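Local coordinates for KLLA0C04147p (Kluyveromyces lactis, PDB 5H2D), which binds ergosterol through its oxysterol-binding-protein-related (ORD) domain, the part present here, and probably transfers sterol between membranes, at residues Y25-R30 against P340-L345; R354-Q359 against H375-R380; L97-V102 against E199-K204. One frame throughout, in Å; residues are numbered along the deposited sequence.

Interactions 1 and 2 are neighbours. Their centres lie about 22 Å apart, and they touch where L344 CD2 packs 3.4 Å from R354 NE. Along the chain they follow one another, so the loop at 340-345 leads on to 354-359 and then helices 357-363 and 367-390. Interaction 3 stands apart, with its centre about 32 Å from that of interaction 1 and about 38 Å from that of interaction 2. It lies across the chain's centre from interaction 2. It joins helix 95-108 to strand 199-203. The bound ergosterol lies about 14 Å from the R356 side chain of interaction 2.

Interaction 1. Residues Y25-R30 against P340-L345; sequences YEDKLR and PQPHLL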
loop_
_atom_site.group_PDB
_atom_site.type_symbol
_atom_site.label_atom_id
_atom_site.label_comp_id
_atom_site.label_asym_id
_atom_site.label_seq_id
_atom_site.Cartn_x
_atom_site.Cartn_y
_atom_site.Cartn_z
ATOM N N TYR A 25 -14.434 14.721 -4.359
ATOM C CA TYR A 25 -13.014 14.829 -4.656
ATOM C C TYR A 25 -12.718 15.989 -5.600
ATOM O O TYR A 25 -11.722 15.971 -6.334
ATOM C CB TYR A 25 -12.498 13.490 -5.193
ATOM C CG TYR A 25 -12.311 12.488 -4.064
ATOM C CD1 TYR A 25 -11.163 12.510 -3.289
ATOM C CD2 TYR A 25 -13.297 11.558 -3.752
ATOM C CE1 TYR A 25 -10.989 11.620 -2.239
ATOM C CE2 TYR A 25 -13.138 10.662 -2.695
ATOM C CZ TYR A 25 -11.975 10.708 -1.952
ATOM O OH TYR A 25 -11.807 9.839 -0.906
ATOM N N GLU A 26 -13.559 17.033 -5.544
ATOM C CA GLU A 26 -13.410 18.176 -6.439
ATOM C C GLU A 26 -12.220 19.053 -6.075
ATOM O O GLU A 26 -11.675 19.737 -6.951
ATOM C CB GLU A 26 -14.695 19.009 -6.438
ATOM C CG GLU A 26 -15.916 18.271 -6.975
ATOM C CD GLU A 26 -16.569 17.349 -5.950
ATOM O OE1 GLU A 26 -17.383 16.479 -6.351
ATOM O OE2 GLU A 26 -16.283 17.502 -4.746
ATOM N N ASP A 27 -11.801 19.063 -4.809
ATOM C CA ASP A 27 -10.705 19.931 -4.398
ATOM C C ASP A 27 -9.385 19.480 -5.010
ATOM O O ASP A 27 -9.126 18.284 -5.193
ATOM C CB ASP A 27 -10.566 19.959 -2.873
ATOM C CG ASP A 27 -11.822 20.415 -2.186
ATOM O OD1 ASP A 27 -12.315 21.521 -2.504
ATOM O OD2 ASP A 27 -12.335 19.663 -1.338
ATOM N N LYS A 28 -8.540 20.458 -5.312
ATOM C CA LYS A 28 -7.183 20.171 -5.751
ATOM C C LYS A 28 -6.428 19.405 -4.665
ATOM O O LYS A 28 -6.582 19.678 -3.471
ATOM C CB LYS A 28 -6.489 21.492 -6.090
ATOM C CG LYS A 28 -4.989 21.471 -6.255
ATOM C CD LYS A 28 -4.521 22.875 -6.629
ATOM C CE LYS A 28 -3.217 23.250 -5.954
ATOM N NZ LYS A 28 -2.041 22.741 -6.701
ATOM N N LEU A 29 -5.626 18.427 -5.087
ATOM C CA LEU A 29 -4.855 17.627 -4.138
ATOM C C LEU A 29 -4.074 18.514 -3.177
ATOM O O LEU A 29 -3.488 19.526 -3.569
ATOM C CB LEU A 29 -3.883 16.712 -4.886
ATOM C CG LEU A 29 -4.495 15.640 -5.782
ATOM C CD1 LEU A 29 -3.418 14.910 -6.550
ATOM C CD2 LEU A 29 -5.305 14.660 -4.946
ATOM N N ARG A 30 -4.029 18.113 -1.908
ATOM C CA ARG A 30 -3.227 18.846 -0.942
ATOM C C ARG A 30 -1.746 18.807 -1.313
ATOM O O ARG A 30 -1.186 17.741 -1.608
ATOM C CB ARG A 30 -3.433 18.269 0.463
ATOM C CG ARG A 30 -2.631 19.007 1.531
ATOM C CD ARG A 30 -3.113 18.658 2.919
ATOM N NE ARG A 30 -2.685 17.318 3.338
ATOM C CZ ARG A 30 -2.765 16.906 4.594
ATOM N NH1 ARG A 30 -3.247 17.730 5.527
ATOM N NH2 ARG A 30 -2.342 15.685 4.925
ATOM N N PRO A 340 -7.883 16.771 4.978
ATOM C CA PRO A 340 -9.310 16.976 5.299
ATOM C C PRO A 340 -9.948 17.940 4.306
ATOM O O PRO A 340 -10.342 19.069 4.640
ATOM C CB PRO A 340 -9.245 17.542 6.720
ATOM C CG PRO A 340 -7.988 18.358 6.710
ATOM C CD PRO A 340 -7.002 17.583 5.836
ATOM N N GLN A 341 -10.026 17.480 3.061
ATOM C CA GLN A 341 -10.444 18.324 1.945
ATOM C C GLN A 341 -11.854 18.859 2.185
ATOM O O GLN A 341 -12.767 18.079 2.487
ATOM C CB GLN A 341 -10.386 17.531 0.636
ATOM C CG GLN A 341 -8.994 16.991 0.274
ATOM C CD GLN A 341 -8.017 18.062 -0.199
ATOM O OE1 GLN A 341 -7.494 18.840 0.593
ATOM N NE2 GLN A 341 -7.751 18.081 -1.502
ATOM N N PRO A 342 -12.074 20.168 2.026
ATOM C CA PRO A 342 -13.364 20.763 2.434
ATOM C C PRO A 342 -14.585 20.139 1.775
ATOM O O PRO A 342 -15.597 19.929 2.453
ATOM C CB PRO A 342 -13.212 22.239 2.025
ATOM C CG PRO A 342 -11.752 22.476 1.870
ATOM C CD PRO A 342 -11.090 21.158 1.560
ATOM N N HIS A 343 -14.539 19.869 0.466
ATOM C CA HIS A 343 -15.673 19.256 -0.217
ATOM C C HIS A 343 -15.787 17.763 0.035
ATOM O O HIS A 343 -16.832 17.181 -0.266
ATOM C CB HIS A 343 -15.597 19.507 -1.726
ATOM C CG HIS A 343 -15.862 20.927 -2.108
ATOM N ND1 HIS A 343 -14.854 21.822 -2.390
ATOM C CD2 HIS A 343 -17.023 21.613 -2.235
ATOM C CE1 HIS A 343 -15.380 22.998 -2.686
ATOM N NE2 HIS A 343 -16.696 22.897 -2.598
ATOM N N LEU A 344 -14.743 17.135 0.580
ATOM C CA LEU A 344 -14.775 15.709 0.864
ATOM C C LEU A 344 -15.417 15.400 2.212
ATOM O O LEU A 344 -16.186 14.436 2.325
ATOM C CB LEU A 344 -13.346 15.153 0.819
ATOM C CG LEU A 344 -13.230 13.668 1.135
ATOM C CD1 LEU A 344 -14.002 12.843 0.134
ATOM C CD2 LEU A 344 -11.768 13.257 1.146
ATOM N N LEU A 345 -15.128 16.211 3.231
ATOM C CA LEU A 345 -15.562 15.894 4.589
ATOM C C LEU A 345 -17.041 15.531 4.710
ATOM O O LEU A 345 -17.348 14.570 5.437
ATOM C CB LEU A 345 -15.220 17.059 5.533
ATOM C CG LEU A 345 -13.729 17.351 5.715
ATOM C CD1 LEU A 345 -13.516 18.567 6.614
ATOM C CD2 LEU A 345 -13.031 16.134 6.300
HETATM O O HOH W 1 -9.548 16.312 -3.062
#
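The carboxylate of D27 grips H343 at two points. H343 ND1 donates to D27 OD1 at 2.6 Å, nearly straight, and the oxygen lies in the plane of the imidazole. The backbone N of H343 donates to D27 OD2 at 2.9 Å, on its syn lone pair. This His-carboxylate pair joins two surface loops of the ORD domain, one near the N-terminus and one after helix 332-337. With CG of D27 beside its backbone N (chi1 -58°), the acid faces the turn at 341-344. There Q341 O accepts from the N atoms of L344 and L345. Replacing D27 by an alanine removes both oxygens, and would probably leave the H343 ring and its backbone N without their acceptor and the ring freer to turn. Q341 makes the second link: its NE2 donates to K28 O at 2.8 Å from above the carbonyl plane. A water accepts from the same NE2 and donates to D27 O. R30 comes near P340, but its charge is paired with E363 of helix 357-363. Y25 OH bonds to E130 of strand 128-133. L344 CD1 lies over one face of the Y25 ring, toward its rim, 3.9 Å from its centroid, in a CH-pi contact.

Interaction 2. Residues R354-Q359 against H375-R380; sequences RLRPDQ and HRVEER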
loop_
_atom_site.group_PDB
_atom_site.type_symbol
_atom_site.label_atom_id
_atom_site.label_comp_id
_atom_site.label_asym_id
_atom_site.label_seq_id
_atom_site.Cartn_x
_atom_site.Cartn_y
_atom_site.Cartn_z
ATOM N N ARG A 354 -9.175 10.510 8.046
ATOM C CA ARG A 354 -9.027 11.968 8.042
ATOM C C ARG A 354 -9.658 12.604 9.275
ATOM O O ARG A 354 -9.248 13.695 9.687
ATOM C CB ARG A 354 -9.647 12.565 6.783
ATOM C CG ARG A 354 -8.892 12.225 5.522
ATOM C CD ARG A 354 -9.727 12.629 4.333
ATOM N NE ARG A 354 -9.154 12.204 3.063
ATOM C CZ ARG A 354 -9.409 11.034 2.501
ATOM N NH1 ARG A 354 -10.201 10.169 3.114
ATOM N NH2 ARG A 354 -8.889 10.734 1.323
ATOM N N LEU A 355 -10.638 11.941 9.878
ATOM C CA LEU A 355 -11.316 12.468 11.056
ATOM C C LEU A 355 -10.685 12.006 12.354
ATOM O O LEU A 355 -11.171 12.383 13.430
ATOM C CB LEU A 355 -12.791 12.057 11.045
ATOM C CG LEU A 355 -13.526 12.451 9.772
ATOM C CD1 LEU A 355 -14.960 11.938 9.759
ATOM C CD2 LEU A 355 -13.486 13.965 9.596
ATOM N N ARG A 356 -9.636 11.194 12.285
ATOM C CA ARG A 356 -9.029 10.658 13.498
ATOM C C ARG A 356 -8.286 11.758 14.252
ATOM O O ARG A 356 -7.349 12.347 13.703
ATOM C CB ARG A 356 -8.104 9.490 13.159
ATOM C CG ARG A 356 -7.626 8.836 14.411
ATOM C CD ARG A 356 -6.757 7.619 14.190
ATOM N NE ARG A 356 -6.204 7.264 15.487
ATOM C CZ ARG A 356 -5.713 6.075 15.814
ATOM N NH1 ARG A 356 -5.714 5.074 14.940
ATOM N NH2 ARG A 356 -5.229 5.897 17.039
ATOM N N PRO A 357 -8.667 12.071 15.498
ATOM C CA PRO A 357 -8.221 13.327 16.120
ATOM C C PRO A 357 -6.810 13.310 16.675
ATOM O O PRO A 357 -6.158 14.364 16.692
ATOM C CB PRO A 357 -9.253 13.541 17.242
ATOM C CG PRO A 357 -9.760 12.188 17.572
ATOM C CD PRO A 357 -9.776 11.448 16.238
ATOM N N ASP A 358 -6.330 12.165 17.179
ATOM C CA ASP A 358 -4.939 12.128 17.629
ATOM C C ASP A 358 -3.988 12.236 16.446
ATOM O O ASP A 358 -2.994 12.976 16.493
ATOM C CB ASP A 358 -4.643 10.872 18.470
ATOM C CG ASP A 358 -5.133 9.575 17.844
ATOM O OD1 ASP A 358 -5.954 9.584 16.900
ATOM O OD2 ASP A 358 -4.702 8.516 18.356
ATOM N N GLN A 359 -4.290 11.522 15.368
ATOM C CA GLN A 359 -3.465 11.615 14.173
ATOM C C GLN A 359 -3.504 13.022 13.579
ATOM O O GLN A 359 -2.484 13.519 13.093
ATOM C CB GLN A 359 -3.924 10.571 13.155
ATOM C CG GLN A 359 -3.043 10.513 11.934
ATOM C CD GLN A 359 -3.463 9.418 10.992
ATOM O OE1 GLN A 359 -3.903 8.348 11.414
ATOM N NE2 GLN A 359 -3.333 9.681 9.700
ATOM N N HIS A 375 -4.885 8.480 24.034
ATOM C CA HIS A 375 -5.269 7.768 25.240
ATOM C C HIS A 375 -6.778 7.566 25.281
ATOM O O HIS A 375 -7.262 6.484 25.635
ATOM C CB HIS A 375 -4.778 8.553 26.454
ATOM C CG HIS A 375 -4.892 7.809 27.744
ATOM N ND1 HIS A 375 -6.061 7.760 28.473
ATOM C CD2 HIS A 375 -3.984 7.080 28.433
ATOM C CE1 HIS A 375 -5.867 7.032 29.558
ATOM N NE2 HIS A 375 -4.615 6.613 29.561
ATOM N N ARG A 376 -7.531 8.590 24.884
ATOM C CA ARG A 376 -8.987 8.510 24.924
ATOM C C ARG A 376 -9.515 7.485 23.929
ATOM O O ARG A 376 -10.323 6.622 24.288
ATOM C CB ARG A 376 -9.587 9.881 24.635
ATOM C CG ARG A 376 -11.105 9.885 24.682
ATOM C CD ARG A 376 -11.684 11.277 24.461
ATOM N NE ARG A 376 -11.386 11.782 23.123
ATOM C CZ ARG A 376 -12.014 11.374 22.026
ATOM N NH1 ARG A 376 -12.981 10.465 22.111
ATOM N NH2 ARG A 376 -11.681 11.880 20.843
ATOM N N VAL A 377 -9.084 7.568 22.668
ATOM C CA VAL A 377 -9.689 6.670 21.694
ATOM C C VAL A 377 -9.223 5.241 21.928
ATOM O O VAL A 377 -9.974 4.290 21.673
ATOM C CB VAL A 377 -9.428 7.135 20.243
ATOM C CG1 VAL A 377 -10.018 8.532 20.022
ATOM C CG2 VAL A 377 -7.959 7.121 19.929
ATOM N N GLU A 378 -8.008 5.055 22.439
ATOM C CA GLU A 378 -7.563 3.694 22.733
ATOM C C GLU A 378 -8.294 3.117 23.939
ATOM O O GLU A 378 -8.604 1.919 23.961
ATOM C CB GLU A 378 -6.046 3.652 22.929
ATOM C CG GLU A 378 -5.301 3.771 21.595
ATOM C CD GLU A 378 -3.792 3.721 21.747
ATOM O OE1 GLU A 378 -3.299 3.726 22.892
ATOM O OE2 GLU A 378 -3.088 3.688 20.710
ATOM N N GLU A 379 -8.583 3.943 24.949
ATOM C CA GLU A 379 -9.343 3.446 26.096
ATOM C C GLU A 379 -10.746 3.034 25.683
ATOM O O GLU A 379 -11.244 1.979 26.099
ATOM C CB GLU A 379 -9.391 4.509 27.201
ATOM C CG GLU A 379 -10.559 4.362 28.176
ATOM C CD GLU A 379 -11.820 5.103 27.712
ATOM O OE1 GLU A 379 -11.714 6.031 26.866
ATOM O OE2 GLU A 379 -12.925 4.754 28.190
ATOM N N ARG A 380 -11.400 3.845 24.852
ATOM C CA ARG A 380 -12.753 3.501 24.423
ATOM C C ARG A 380 -12.763 2.203 23.634
ATOM O O ARG A 380 -13.651 1.364 23.817
ATOM C CB ARG A 380 -13.367 4.632 23.599
ATOM C CG ARG A 380 -14.780 4.310 23.143
ATOM C CD ARG A 380 -15.640 5.553 23.083
ATOM N NE ARG A 380 -15.445 6.287 21.844
ATOM C CZ ARG A 380 -16.416 6.575 20.983
ATOM N NH1 ARG A 380 -17.665 6.204 21.227
ATOM N NH2 ARG A 380 -16.134 7.248 19.881
HETATM O O HOH W 2 -3.789 3.565 17.878
#
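V377, on helix 367-390, faces the start of the helix that begins at P357, and its CA is nearest that of D358, 8.3 Å away. R356 is the N-cap residue of helix 357-363. No direct hydrogen bond crosses between the segments; the contact is packing plus one water.

The packing centres on V377. Its CG2 approaches the paired charges of R356 and D358, 3.9 Å from D358 OD2. Its CG1 lies 4.4 Å from P357 CG, a loose apolar contact. P357 CG also meets R376 NH2 at 3.8 Å, the two side chains crossing at about a right angle. R376 bends at chi3, and this brings one face of its guanidinium over its own neighbour V377 CG1. The charge of R376 is paired with E373.

R356 and D358 form a side-on salt bridge. R356 NE donates to D358 OD1 at 2.7 Å, and R356 NH2 donates to D358 OD2 at 3.0 Å. The R356 chain runs extended from CG to NE, with CG anti to the backbone N (chi1 -173°). D358 holds its CG between N and the carbonyl carbon (chi1 48°), which turns the carboxylate back toward R356. Two bonds thus fix the rotation of the guanidinium. Its NH2 also donates to a water at 2.9 Å, and that water donates to E378 OE2, so R356 reaches the second helix indirectly. E378 itself pairs with K374.

The contact packs together two consecutive helices of the ORD domain, 357-363 and 367-390, across a short connection. R356 NH1 reaches beyond both to E127 and to N122 O. F121 packs on R356, D358 and Q359, placing the first helix against strand 119-121.

Interaction 3. Residues L97-V102 against E199-K204; sequences LRLLYV and ELYTYK
R98 of helix 95-108 meets E199 of strand 199-203 in a side-on salt bridge. R98 NE donates to E199 OE1 at 2.8 Å, and R98 NH1 donates to E199 OE2 at 3.1 Å. Both bonds are close to straight, and both oxygens lie near the guanidinium plane. The carboxylate is turned, however, so the two planes stand 39° apart. E199 is extended beyond CG, which carries its carboxylate out to the helix.

E199 OE1 takes a second bond. Y201 OH donates to it at 2.7 Å, from the face of the carboxylate opposite to R98 NE. The same hydroxyl oxygen lies 3.5 Å from R98 CB. The ring of Y201 then lies against the helix. V102 CG2 sits over one face, 4.1 Å from the centroid, as a CH-pi contact. L99 CD1 touches the ring obliquely, 3.5 Å from Y201 CE2. With CG anti to the carbonyl carbon (chi1 -58°), the Y201 ring reaches both leucine and valine.

The next shell holds these groups in place. R98 NH2 donates to F92 O, and N230 of strand 219-230 bonds to E199 OE2. L99 also packs on I228. Backbone bonds tie E199 to I190 and Y201 to L188 in strand 178-190. In this part of the ORD domain, helix 95-108 packs on strand 199-203, which lies between strands 178-190 and 219-230, antiparallel to both. The axes of 97-102 and 199-203 run 40° apart.

All five touching residues are buried. The buried carboxylate is met by an arginine, a tyrosine and an asparagine, which would probably favour its ionised form and offset the cost of burying the charge.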
loop_
_atom_site.group_PDB
_atom_site.type_symbol
_atom_site.label_atom_id
_atom_site.label_comp_id
_atom_site.label_asym_id
_atom_site.label_seq_id
_atom_site.Cartn_x
_atom_site.Cartn_y
_atom_site.Cartn_z
ATOM N N LEU A 97 4.512 -9.183 -21.233
ATOM C CA LEU A 97 4.817 -7.765 -21.069
ATOM C C LEU A 97 3.845 -7.099 -20.100
ATOM O O LEU A 97 4.248 -6.221 -19.326
ATOM C CB LEU A 97 4.806 -7.063 -22.432
ATOM C CG LEU A 97 5.117 -5.562 -22.494
ATOM C CD1 LEU A 97 6.483 -5.250 -21.906
ATOM C CD2 LEU A 97 5.027 -5.035 -23.927
ATOM N N ARG A 98 2.579 -7.513 -20.103
ATOM C CA ARG A 98 1.697 -7.089 -19.020
ATOM C C ARG A 98 2.286 -7.485 -17.672
ATOM O O ARG A 98 2.306 -6.679 -16.733
ATOM C CB ARG A 98 0.300 -7.685 -19.198
ATOM C CG ARG A 98 -0.360 -7.287 -20.506
ATOM C CD ARG A 98 -1.885 -7.376 -20.449
ATOM N NE ARG A 98 -2.366 -8.756 -20.398
ATOM C CZ ARG A 98 -2.564 -9.511 -21.477
ATOM N NH1 ARG A 98 -2.999 -10.758 -21.351
ATOM N NH2 ARG A 98 -2.304 -9.015 -22.678
ATOM N N LEU A 99 2.788 -8.717 -17.562
ATOM C CA LEU A 99 3.361 -9.171 -16.299
ATOM C C LEU A 99 4.592 -8.352 -15.919
ATOM O O LEU A 99 4.795 -8.041 -14.744
ATOM C CB LEU A 99 3.700 -10.660 -16.373
ATOM C CG LEU A 99 4.303 -11.287 -15.117
ATOM C CD1 LEU A 99 3.503 -10.896 -13.857
ATOM C CD2 LEU A 99 4.416 -12.802 -15.220
ATOM N N LEU A 100 5.434 -8.004 -16.894
ATOM C CA LEU A 100 6.593 -7.169 -16.589
ATOM C C LEU A 100 6.169 -5.877 -15.900
ATOM O O LEU A 100 6.760 -5.466 -14.887
ATOM C CB LEU A 100 7.370 -6.858 -17.870
ATOM C CG LEU A 100 8.534 -5.866 -17.736
ATOM C CD1 LEU A 100 9.649 -6.445 -16.862
ATOM C CD2 LEU A 100 9.057 -5.456 -19.102
ATOM N N TYR A 101 5.153 -5.214 -16.447
ATOM C CA TYR A 101 4.724 -3.945 -15.874
ATOM C C TYR A 101 3.980 -4.140 -14.555
ATOM O O TYR A 101 4.121 -3.308 -13.650
ATOM C CB TYR A 101 3.902 -3.167 -16.903
ATOM C CG TYR A 101 4.793 -2.401 -17.868
ATOM C CD1 TYR A 101 5.635 -3.075 -18.748
ATOM C CD2 TYR A 101 4.799 -1.016 -17.891
ATOM C CE1 TYR A 101 6.464 -2.386 -19.612
ATOM C CE2 TYR A 101 5.624 -0.316 -18.752
ATOM C CZ TYR A 101 6.449 -1.011 -19.619
ATOM O OH TYR A 101 7.276 -0.341 -20.497
ATOM N N VAL A 102 3.212 -5.227 -14.413
ATOM C CA VAL A 102 2.642 -5.565 -13.104
ATOM C C VAL A 102 3.753 -5.725 -12.077
ATOM O O VAL A 102 3.681 -5.184 -10.962
ATOM C CB VAL A 102 1.771 -6.835 -13.196
ATOM C CG1 VAL A 102 1.481 -7.401 -11.800
ATOM C CG2 VAL A 102 0.463 -6.543 -13.917
ATOM N N GLU A 199 -7.816 -11.176 -16.260
ATOM C CA GLU A 199 -6.803 -12.070 -15.716
ATOM C C GLU A 199 -6.424 -11.650 -14.300
ATOM O O GLU A 199 -6.481 -10.468 -13.953
ATOM C CB GLU A 199 -5.545 -12.093 -16.605
ATOM C CG GLU A 199 -4.895 -10.734 -16.753
ATOM C CD GLU A 199 -3.805 -10.711 -17.794
ATOM O OE1 GLU A 199 -3.117 -9.674 -17.900
ATOM O OE2 GLU A 199 -3.660 -11.721 -18.517
ATOM N N LEU A 200 -6.027 -12.631 -13.496
ATOM C CA LEU A 200 -5.703 -12.429 -12.086
ATOM C C LEU A 200 -4.235 -12.721 -11.823
ATOM O O LEU A 200 -3.761 -13.825 -12.102
ATOM C CB LEU A 200 -6.555 -13.331 -11.194
ATOM C CG LEU A 200 -6.181 -13.336 -9.709
ATOM C CD1 LEU A 200 -6.450 -11.959 -9.102
ATOM C CD2 LEU A 200 -6.942 -14.421 -8.956
ATOM N N TYR A 201 -3.534 -11.750 -11.233
ATOM C CA TYR A 201 -2.189 -11.938 -10.710
ATOM C C TYR A 201 -2.252 -11.971 -9.187
ATOM O O TYR A 201 -3.021 -11.220 -8.583
ATOM C CB TYR A 201 -1.268 -10.800 -11.154
ATOM C CG TYR A 201 -1.137 -10.603 -12.652
ATOM C CD1 TYR A 201 -2.078 -9.868 -13.375
ATOM C CD2 TYR A 201 -0.047 -11.119 -13.334
ATOM C CE1 TYR A 201 -1.934 -9.679 -14.742
ATOM C CE2 TYR A 201 0.098 -10.945 -14.694
ATOM C CZ TYR A 201 -0.843 -10.223 -15.393
ATOM O OH TYR A 201 -0.684 -10.046 -16.757
ATOM N N THR A 202 -1.458 -12.836 -8.558
ATOM C CA THR A 202 -1.337 -12.808 -7.100
ATOM C C THR A 202 0.127 -12.859 -6.679
ATOM O O THR A 202 0.981 -13.400 -7.395
ATOM C CB THR A 202 -2.099 -13.963 -6.418
ATOM O OG1 THR A 202 -1.595 -15.220 -6.890
ATOM C CG2 THR A 202 -3.594 -13.886 -6.698
ATOM N N TYR A 203 0.410 -12.294 -5.503
ATOM C CA TYR A 203 1.764 -12.253 -4.950
ATOM C C TYR A 203 1.693 -11.811 -3.497
ATOM O O TYR A 203 0.655 -11.340 -3.020
ATOM C CB TYR A 203 2.666 -11.309 -5.744
ATOM C CG TYR A 203 2.334 -9.856 -5.544
ATOM C CD1 TYR A 203 1.251 -9.272 -6.187
ATOM C CD2 TYR A 203 3.110 -9.072 -4.697
ATOM C CE1 TYR A 203 0.952 -7.917 -5.987
ATOM C CE2 TYR A 203 2.827 -7.751 -4.495
ATOM C CZ TYR A 203 1.757 -7.179 -5.129
ATOM O OH TYR A 203 1.521 -5.842 -4.899
ATOM N N LYS A 204 2.816 -11.977 -2.788
ATOM C CA LYS A 204 3.015 -11.409 -1.461
ATOM C C LYS A 204 4.152 -10.398 -1.488
ATOM O O LYS A 204 5.119 -10.538 -2.243
ATOM C CB LYS A 204 3.315 -12.490 -0.416
ATOM C CG LYS A 204 2.164 -13.443 -0.223
ATOM C CD LYS A 204 2.406 -14.391 0.920
ATOM C CE LYS A 204 1.128 -15.136 1.256
ATOM N NZ LYS A 204 1.259 -15.906 2.531
#